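Side-chain contacts in putative methyltransferase (PDB 7DMB), which probably transfers methyl groups from S-adenosylmethionine as a trans-acting partner in fungal calbistrin biosynthesis, and is seen here with S-adenosylhomocysteine bound: residues V166-D170 and G171-K175; V279-S282 and N283-A287; L313-G317 and K318-F322. All coordinates share one frame; numbering follows the deposited sequence.

Interaction 1: residues V166-D170 and G171-K175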
loop_
_atom_site.group_PDB
_atom_site.type_symbol
_atom_site.label_atom_id
_atom_site.label_comp_id
_atom_site.label_asym_id
_atom_site.label_seq_id
_atom_site.Cartn_x
_atom_site.Cartn_y
_atom_site.Cartn_z
ATOM N N VAL A 166 0.896 1.864 -18.411
ATOM C CA VAL A 166 -0.163 2.863 -18.385
ATOM C C VAL A 166 -0.064 3.709 -17.123
ATOM O O VAL A 166 -0.161 4.940 -17.173
ATOM C CB VAL A 166 -1.535 2.176 -18.517
ATOM C CG1 VAL A 166 -2.654 3.084 -17.990
ATOM C CG2 VAL A 166 -1.774 1.774 -19.960
ATOM N N LEU A 167 0.176 3.074 -15.977
ATOM C CA LEU A 167 0.217 3.828 -14.731
ATOM C C LEU A 167 1.548 4.542 -14.512
ATOM O O LEU A 167 1.610 5.466 -13.698
ATOM C CB LEU A 167 -0.090 2.910 -13.544
ATOM C CG LEU A 167 -1.460 2.210 -13.581
ATOM C CD1 LEU A 167 -1.746 1.429 -12.284
ATOM C CD2 LEU A 167 -2.556 3.213 -13.853
ATOM N N LEU A 168 2.603 4.147 -15.229
ATOM C CA LEU A 168 3.905 4.781 -15.045
ATOM C C LEU A 168 3.932 6.185 -15.623
ATOM O O LEU A 168 4.657 7.044 -15.115
ATOM C CB LEU A 168 5.011 3.939 -15.688
ATOM C CG LEU A 168 5.511 2.717 -14.913
ATOM C CD1 LEU A 168 6.788 2.142 -15.549
ATOM C CD2 LEU A 168 5.721 3.057 -13.445
ATOM N N LYS A 169 3.141 6.441 -16.664
ATOM C CA LYS A 169 3.232 7.702 -17.384
ATOM C C LYS A 169 3.080 8.895 -16.445
ATOM O O LYS A 169 2.237 8.899 -15.540
ATOM C CB LYS A 169 2.171 7.764 -18.478
ATOM C CG LYS A 169 2.219 9.033 -19.308
ATOM C CD LYS A 169 1.485 8.827 -20.621
ATOM C CE LYS A 169 1.511 10.054 -21.512
ATOM N NZ LYS A 169 0.349 10.933 -21.304
ATOM N N ASP A 170 3.936 9.901 -16.667
ATOM C CA ASP A 170 3.934 11.162 -15.929
ATOM C C ASP A 170 4.044 10.950 -14.420
ATOM O O ASP A 170 3.539 11.756 -13.635
ATOM C CB ASP A 170 2.696 12.002 -16.276
ATOM C CG ASP A 170 2.814 12.673 -17.644
ATOM O OD1 ASP A 170 3.935 13.078 -18.009
ATOM O OD2 ASP A 170 1.798 12.781 -18.362
ATOM N N GLY A 171 4.712 9.876 -13.999
ATOM C CA GLY A 171 4.974 9.653 -12.586
ATOM C C GLY A 171 3.759 9.329 -11.743
ATOM O O GLY A 171 3.818 9.450 -10.512
ATOM N N LEU A 172 2.667 8.882 -12.373
ATOM C CA LEU A 172 1.419 8.671 -11.650
ATOM C C LEU A 172 1.582 7.643 -10.530
ATOM O O LEU A 172 1.090 7.851 -9.416
ATOM C CB LEU A 172 0.315 8.255 -12.625
ATOM C CG LEU A 172 -1.079 8.294 -12.023
ATOM C CD1 LEU A 172 -2.097 8.760 -13.062
ATOM C CD2 LEU A 172 -1.464 6.939 -11.422
ATOM N N LEU A 173 2.266 6.528 -10.802
ATOM C CA LEU A 173 2.422 5.490 -9.778
ATOM C C LEU A 173 3.065 6.042 -8.506
ATOM O O LEU A 173 2.577 5.808 -7.395
ATOM C CB LEU A 173 3.242 4.321 -10.324
ATOM C CG LEU A 173 2.454 3.047 -10.628
ATOM C CD1 LEU A 173 3.376 1.839 -10.578
ATOM C CD2 LEU A 173 1.275 2.880 -9.667
ATOM N N GLU A 174 4.161 6.786 -8.655
ATOM C CA GLU A 174 4.832 7.368 -7.492
ATOM C C GLU A 174 3.922 8.343 -6.759
ATOM O O GLU A 174 3.897 8.376 -5.521
ATOM C CB GLU A 174 6.111 8.087 -7.923
ATOM C CG GLU A 174 6.803 8.848 -6.791
ATOM C CD GLU A 174 8.120 9.478 -7.236
ATOM O OE1 GLU A 174 8.740 8.975 -8.195
ATOM O OE2 GLU A 174 8.536 10.481 -6.624
ATOM N N LYS A 175 3.185 9.166 -7.508
ATOM C CA LYS A 175 2.303 10.138 -6.884
ATOM C C LYS A 175 1.121 9.448 -6.218
ATOM O O LYS A 175 0.640 9.896 -5.170
ATOM C CB LYS A 175 1.862 11.161 -7.935
ATOM C CG LYS A 175 2.953 12.197 -8.265
ATOM C CD LYS A 175 2.936 12.587 -9.731
ATOM C CE LYS A 175 3.566 13.961 -9.973
ATOM N NZ LYS A 175 3.933 14.150 -11.409
#
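Lys169 O accepts the straightest of the backbone bonds, from Leu172 N at 3.2 Å with an N-H...O angle of 158°. One residue earlier, Leu168 O takes Gly171 N at 3.0 Å, in a more bent bond. The same Lys169 carbonyl is also gripped by Arg148 NH1 of helix 140-157, which ties the bend to its neighbour. Leu173 N reaches back weakly to Leu167 O, and Lys175 NZ makes a weak bond of 3.3 Å to Asp170 O. Lys175 gets there by setting CG beside its own backbone N (chi1 -77°) and bending at chi2, which sends the chain back along the helix start to the carbonyl; the Asp170 carboxylate points away, making a long salt bridge with Lys169.

This is a tight helix-to-helix corner made of two overlapping beta turns. Lys169 and Asp170 have backbone angles close to those of a type II turn, and Asp170 and Gly171, both with positive phi, follow with those of a type I' turn. Helix 163-168 ends here and helix 172-181 starts after Gly171 in the N-cap position.

On the apolar side, Leu173 packs back on two residues of the first helix: its CG lies 3.9 Å from Leu167 CB, while its CD1 is 3.9 Å from Leu168 CD2, the two side chains crossing at a slant. Leu172 heads for another surface. Its CB sits 3.3 Å from Leu167 O, and its side chain touches Glu144 and Arg148 of helix 140-157. Lys175 rests on Trp140 of that helix, and the Leu173 side chain lies about 5 Å from that of the SAH-binding Thr209.

Interaction 2: residues V279-S282 and N283-A287. With SAH (S-adenosyl-L-homocysteine), chain C.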
loop_
_atom_site.group_PDB
_atom_site.type_symbol
_atom_site.label_atom_id
_atom_site.label_comp_id
_atom_site.label_asym_id
_atom_site.label_seq_id
_atom_site.Cartn_x
_atom_site.Cartn_y
_atom_site.Cartn_z
ATOM N N VAL A 279 12.529 -3.641 10.128
ATOM C CA VAL A 279 12.212 -3.908 8.727
ATOM C C VAL A 279 10.942 -3.137 8.396
ATOM O O VAL A 279 9.947 -3.238 9.126
ATOM C CB VAL A 279 12.040 -5.415 8.447
ATOM C CG1 VAL A 279 11.391 -5.646 7.090
ATOM C CG2 VAL A 279 13.386 -6.130 8.521
ATOM N N ILE A 280 10.988 -2.352 7.319
ATOM C CA ILE A 280 9.847 -1.569 6.849
ATOM C C ILE A 280 9.250 -2.255 5.621
ATOM O O ILE A 280 9.988 -2.716 4.738
ATOM C CB ILE A 280 10.250 -0.119 6.505
ATOM C CG1 ILE A 280 11.088 0.536 7.625
ATOM C CG2 ILE A 280 9.023 0.726 6.141
ATOM C CD1 ILE A 280 10.275 1.022 8.762
ATOM N N ALA A 281 7.912 -2.302 5.549
ATOM C CA ALA A 281 7.239 -2.816 4.356
ATOM C C ALA A 281 5.886 -2.134 4.170
ATOM O O ALA A 281 5.023 -2.210 5.056
ATOM C CB ALA A 281 7.078 -4.335 4.449
ATOM N N SER A 282 5.686 -1.481 3.016
ATOM C CA SER A 282 4.420 -0.805 2.741
ATOM C C SER A 282 3.828 -1.417 1.478
ATOM O O SER A 282 4.329 -1.201 0.366
ATOM C CB SER A 282 4.603 0.699 2.603
ATOM O OG SER A 282 3.414 1.352 2.181
ATOM N N ASN A 283 2.784 -2.213 1.684
ATOM C CA ASN A 283 1.935 -2.724 0.620
ATOM C C ASN A 283 2.738 -3.556 -0.378
ATOM O O ASN A 283 2.492 -3.535 -1.583
ATOM C CB ASN A 283 1.166 -1.578 -0.036
ATOM C CG ASN A 283 -0.059 -1.183 0.785
ATOM O OD1 ASN A 283 -0.918 -2.028 1.071
ATOM N ND2 ASN A 283 -0.106 0.075 1.230
ATOM N N VAL A 284 3.674 -4.347 0.156
ATOM C CA VAL A 284 4.426 -5.322 -0.613
ATOM C C VAL A 284 4.162 -6.743 -0.127
ATOM O O VAL A 284 4.063 -7.679 -0.934
ATOM C CB VAL A 284 5.945 -5.009 -0.580
ATOM C CG1 VAL A 284 6.419 -4.714 0.850
ATOM C CG2 VAL A 284 6.737 -6.163 -1.178
ATOM N N LEU A 285 4.005 -6.934 1.186
ATOM C CA LEU A 285 3.900 -8.294 1.702
ATOM C C LEU A 285 2.673 -9.008 1.136
ATOM O O LEU A 285 2.738 -10.199 0.823
ATOM C CB LEU A 285 3.892 -8.291 3.237
ATOM C CG LEU A 285 5.130 -7.726 3.990
ATOM C CD1 LEU A 285 5.124 -8.101 5.475
ATOM C CD2 LEU A 285 6.432 -8.148 3.357
ATOM N N HIS A 286 1.558 -8.291 0.947
ATOM C CA HIS A 286 0.375 -8.954 0.400
ATOM C C HIS A 286 0.572 -9.392 -1.048
ATOM O O HIS A 286 -0.236 -10.180 -1.557
ATOM C CB HIS A 286 -0.867 -8.055 0.518
ATOM C CG HIS A 286 -0.892 -6.902 -0.440
ATOM N ND1 HIS A 286 -0.908 -5.589 -0.018
ATOM C CD2 HIS A 286 -0.933 -6.863 -1.794
ATOM C CE1 HIS A 286 -0.950 -4.792 -1.070
ATOM N NE2 HIS A 286 -0.959 -5.539 -2.160
ATOM N N ALA A 287 1.607 -8.874 -1.728
ATOM C CA ALA A 287 1.925 -9.299 -3.088
ATOM C C ALA A 287 2.691 -10.616 -3.133
ATOM O O ALA A 287 2.902 -11.159 -4.224
ATOM C CB ALA A 287 2.725 -8.211 -3.820
HETATM N N SAH C . 6.372 0.490 -1.399
HETATM C CA SAH C . 5.764 0.803 -2.721
HETATM C CB SAH C . 4.239 0.655 -2.698
HETATM C CG SAH C . 3.781 -0.779 -2.861
HETATM S SD SAH C . 4.056 -1.466 -4.523
HETATM C C SAH C . 6.140 2.231 -3.125
HETATM O O SAH C . 6.451 2.405 -4.321
HETATM O OXT SAH C . 6.134 3.103 -2.223
HETATM C "C5'" SAH C . 4.772 -3.080 -4.116
HETATM C "C4'" SAH C . 6.273 -3.100 -4.303
HETATM O "O4'" SAH C . 6.793 -4.348 -3.783
HETATM C "C3'" SAH C . 6.718 -3.019 -5.766
HETATM O "O3'" SAH C . 7.753 -2.054 -5.890
HETATM C "C2'" SAH C . 7.176 -4.449 -6.072
HETATM O "O2'" SAH C . 8.198 -4.550 -7.041
HETATM C "C1'" SAH C . 7.679 -4.919 -4.714
HETATM N N9 SAH C . 7.623 -6.369 -4.559
HETATM C C8 SAH C . 6.675 -7.196 -5.106
HETATM N N7 SAH C . 6.845 -8.457 -4.806
HETATM C C5 SAH C . 7.986 -8.471 -4.019
HETATM C C6 SAH C . 8.685 -9.519 -3.390
HETATM N N6 SAH C . 8.325 -10.796 -3.469
HETATM N N1 SAH C . 9.789 -9.191 -2.673
HETATM C C2 SAH C . 10.146 -7.902 -2.603
HETATM N N3 SAH C . 9.564 -6.837 -3.148
HETATM C C4 SAH C . 8.476 -7.187 -3.856
HETATM O O HOH W 1 2.110 1.941 0.107
#
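Val284 touches Ala281 with one methyl and spreads the other over a flat group: CG2 lies above the adenine face of SAH, 3.4 Å from its C4, and close to the ribose O4' as well. A second flat group, the His286 imidazole, has Asn283 OD1 at its edge, in plane. That oxygen accepts a hydrogen bond from Leu313 N, and the ring's ND1 goes to Glu312. The other end of the amide, ND2, holds Asn375 and gives a hydrogen bond of 3.1 Å to a water, which in turn donates to Ser282 OG at 2.5 Å. Gln311 is also bonded to Ser282 OG, so the serine hydroxyl and the amide both have polar partners at the strand end.

Ser282 O receives the amino group of SAH, its atom N, at 3.2 Å, and the left-handed backbone of Asn283 (phi 60°) swings the chain away straight after. The sharp turn at the end of a central strand, with backbone carbonyls and the Val284 side chain facing SAH, is as in Rossmann-like class I methyltransferases. Asp236, Asp261, Ile262, Thr209, Gly206 and Gly211 also hydrogen-bond SAH.

Ala281 CB is the hub of the apolar side. Val284 CG1, lodged between its own backbone N and carbonyl carbon (chi1 47°), lies 3.7 Å from Ala281 CB. Leu285 CG is 3.9 Å from Ala281 CB. Strand 276-282 runs between strands 200-205 and 306-313, bonded to both; Val284 leans on Ile205 of the former, while Leu285 reaches across to Thr294 and Leu295 of helix 291-301.

Interaction 3: residues L313-G317 and K318-F322; sequences LSPPG and KYVDF
Lys318 and Pro316 make the one direct polar link across this bend, a weak hydrogen bond of 3.5 Å from NZ to the proline carbonyl O. The lysine has curled back to make it: a turn at chi2 (46°) folds the chain over the peptide before it, bringing CD within 3.4 Å of Gly317 C. Outside the bend, Asp321 OD1 is hydrogen-bonded to Trp330 NE1.

Water does more of the polar work. One molecule accepts from Lys318 NZ at 2.5 Å and lies 3.0 Å from Pro315 O, to which it probably donates. Another donates to Gly317 O at 2.5 Å and accepts from Val320 N at 2.9 Å. It thus satisfies an amide of the first helical turn, which has no earlier carbonyl of the helix to bond to, and bridges loop to helix. Lys318 stands at the N-cap position, and its carbonyl opens the helical ladder by accepting from Phe322 N.

The apolar contact is small. Leu313 CD1 and the Val320 methyls approach tip to tip, CD1 to CG2 being 4.0 Å, and CG1 lies just as near. Pro315 CG borders the same valine from the loop side, so Val320, which points toward the loop, is met by two residues preceding the helix.

The bend carries the chain from strand 306-313 of the central sheet into helix 319-324. There, Tyr319 and Phe322 set their rings against Trp66 of helix 56-79 and pack on Pro146 of helix 140-157, while Lys318 and Asp321 touch Trp93 of helix 85-101.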
loop_
_atom_site.group_PDB
_atom_site.type_symbol
_atom_site.label_atom_id
_atom_site.label_comp_id
_atom_site.label_asym_id
_atom_site.label_seq_id
_atom_site.Cartn_x
_atom_site.Cartn_y
_atom_site.Cartn_z
ATOM N N LEU A 313 -2.833 -2.235 3.099
ATOM C CA LEU A 313 -4.230 -1.962 2.777
ATOM C C LEU A 313 -5.167 -3.025 3.340
ATOM O O LEU A 313 -4.895 -4.228 3.274
ATOM C CB LEU A 313 -4.402 -1.890 1.265
ATOM C CG LEU A 313 -3.717 -0.684 0.645
ATOM C CD1 LEU A 313 -3.633 -0.880 -0.859
ATOM C CD2 LEU A 313 -4.501 0.567 1.011
ATOM N N SER A 314 -6.270 -2.562 3.910
ATOM C CA SER A 314 -7.466 -3.388 4.050
ATOM C C SER A 314 -8.735 -2.523 4.029
ATOM O O SER A 314 -9.554 -2.600 4.949
ATOM C CB SER A 314 -7.381 -4.240 5.329
ATOM O OG SER A 314 -7.010 -3.492 6.480
ATOM N N PRO A 315 -8.944 -1.697 2.995
ATOM C CA PRO A 315 -10.161 -0.879 2.969
ATOM C C PRO A 315 -11.388 -1.745 2.761
ATOM O O PRO A 315 -11.300 -2.849 2.201
ATOM C CB PRO A 315 -9.924 0.050 1.760
ATOM C CG PRO A 315 -9.114 -0.779 0.833
ATOM C CD PRO A 315 -8.175 -1.557 1.745
ATOM N N PRO A 316 -12.555 -1.291 3.216
ATOM C CA PRO A 316 -13.782 -2.062 2.945
ATOM C C PRO A 316 -14.229 -1.979 1.495
ATOM O O PRO A 316 -14.848 -2.926 0.992
ATOM C CB PRO A 316 -14.813 -1.430 3.893
ATOM C CG PRO A 316 -14.305 -0.048 4.132
ATOM C CD PRO A 316 -12.789 -0.160 4.126
ATOM N N GLY A 317 -13.927 -0.883 0.802
ATOM C CA GLY A 317 -14.370 -0.706 -0.567
ATOM C C GLY A 317 -13.384 -1.275 -1.577
ATOM O O GLY A 317 -12.361 -1.872 -1.233
ATOM N N LYS A 318 -13.694 -1.042 -2.856
ATOM C CA LYS A 318 -13.099 -1.805 -3.947
ATOM C C LYS A 318 -12.244 -0.948 -4.881
ATOM O O LYS A 318 -12.031 -1.335 -6.037
ATOM C CB LYS A 318 -14.198 -2.510 -4.750
ATOM C CG LYS A 318 -14.513 -3.953 -4.344
ATOM C CD LYS A 318 -14.647 -4.128 -2.856
ATOM C CE LYS A 318 -14.321 -5.563 -2.446
ATOM N NZ LYS A 318 -14.287 -5.733 -0.963
ATOM N N TYR A 319 -11.762 0.209 -4.416
ATOM C CA TYR A 319 -10.965 1.066 -5.290
ATOM C C TYR A 319 -9.677 0.366 -5.703
ATOM O O TYR A 319 -9.244 0.471 -6.855
ATOM C CB TYR A 319 -10.676 2.408 -4.604
ATOM C CG TYR A 319 -9.720 3.325 -5.361
ATOM C CD1 TYR A 319 -10.061 3.846 -6.594
ATOM C CD2 TYR A 319 -8.478 3.678 -4.823
ATOM C CE1 TYR A 319 -9.210 4.677 -7.285
ATOM C CE2 TYR A 319 -7.608 4.522 -5.519
ATOM C CZ TYR A 319 -7.986 5.017 -6.746
ATOM O OH TYR A 319 -7.148 5.841 -7.456
ATOM N N VAL A 320 -9.063 -0.383 -4.785
ATOM C CA VAL A 320 -7.819 -1.071 -5.119
ATOM C C VAL A 320 -8.092 -2.248 -6.052
ATOM O O VAL A 320 -7.326 -2.497 -6.988
ATOM C CB VAL A 320 -7.073 -1.499 -3.840
ATOM C CG1 VAL A 320 -5.661 -1.940 -4.181
ATOM C CG2 VAL A 320 -7.006 -0.317 -2.886
ATOM N N ASP A 321 -9.193 -2.975 -5.826
ATOM C CA ASP A 321 -9.604 -4.008 -6.770
ATOM C C ASP A 321 -9.753 -3.435 -8.171
ATOM O O ASP A 321 -9.301 -4.037 -9.150
ATOM C CB ASP A 321 -10.926 -4.651 -6.336
ATOM C CG ASP A 321 -10.870 -5.197 -4.936
ATOM O OD1 ASP A 321 -10.837 -6.433 -4.788
ATOM O OD2 ASP A 321 -10.848 -4.384 -3.987
ATOM N N PHE A 322 -10.404 -2.275 -8.285
ATOM C CA PHE A 322 -10.555 -1.650 -9.593
ATOM C C PHE A 322 -9.199 -1.311 -10.207
ATOM O O PHE A 322 -8.981 -1.518 -11.410
ATOM C CB PHE A 322 -11.411 -0.390 -9.472
ATOM C CG PHE A 322 -11.520 0.376 -10.750
ATOM C CD1 PHE A 322 -12.512 0.064 -11.659
ATOM C CD2 PHE A 322 -10.612 1.388 -11.060
ATOM C CE1 PHE A 322 -12.613 0.746 -12.852
ATOM C CE2 PHE A 322 -10.705 2.063 -12.250
ATOM C CZ PHE A 322 -11.714 1.744 -13.150
HETATM O O HOH W 2 -12.219 -4.803 0.066
HETATM O O HOH W 3 -10.169 -0.990 -2.177
#

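Overall arrangement
Each contact is local, and along the chain they come in series, none nesting in or crossing another. Interaction 1 comes first, closing the corner between helices 163-168 and 172-181 ahead of the seven-stranded sheet. Interaction 2 closes the bend at the end of strand 276-282, beside SAH, and interaction 3 does likewise after the adjacent parallel strand 306-313. The last two touch through the hydrogen bond of Asn283 with Leu313, which joins neighbouring strand ends of the SAH-binding sheet. Interaction 1 touches neither, its nearest atoms being about 7 Å from those of interaction 3, but helix 140-157 packs against interactions 1 and 3.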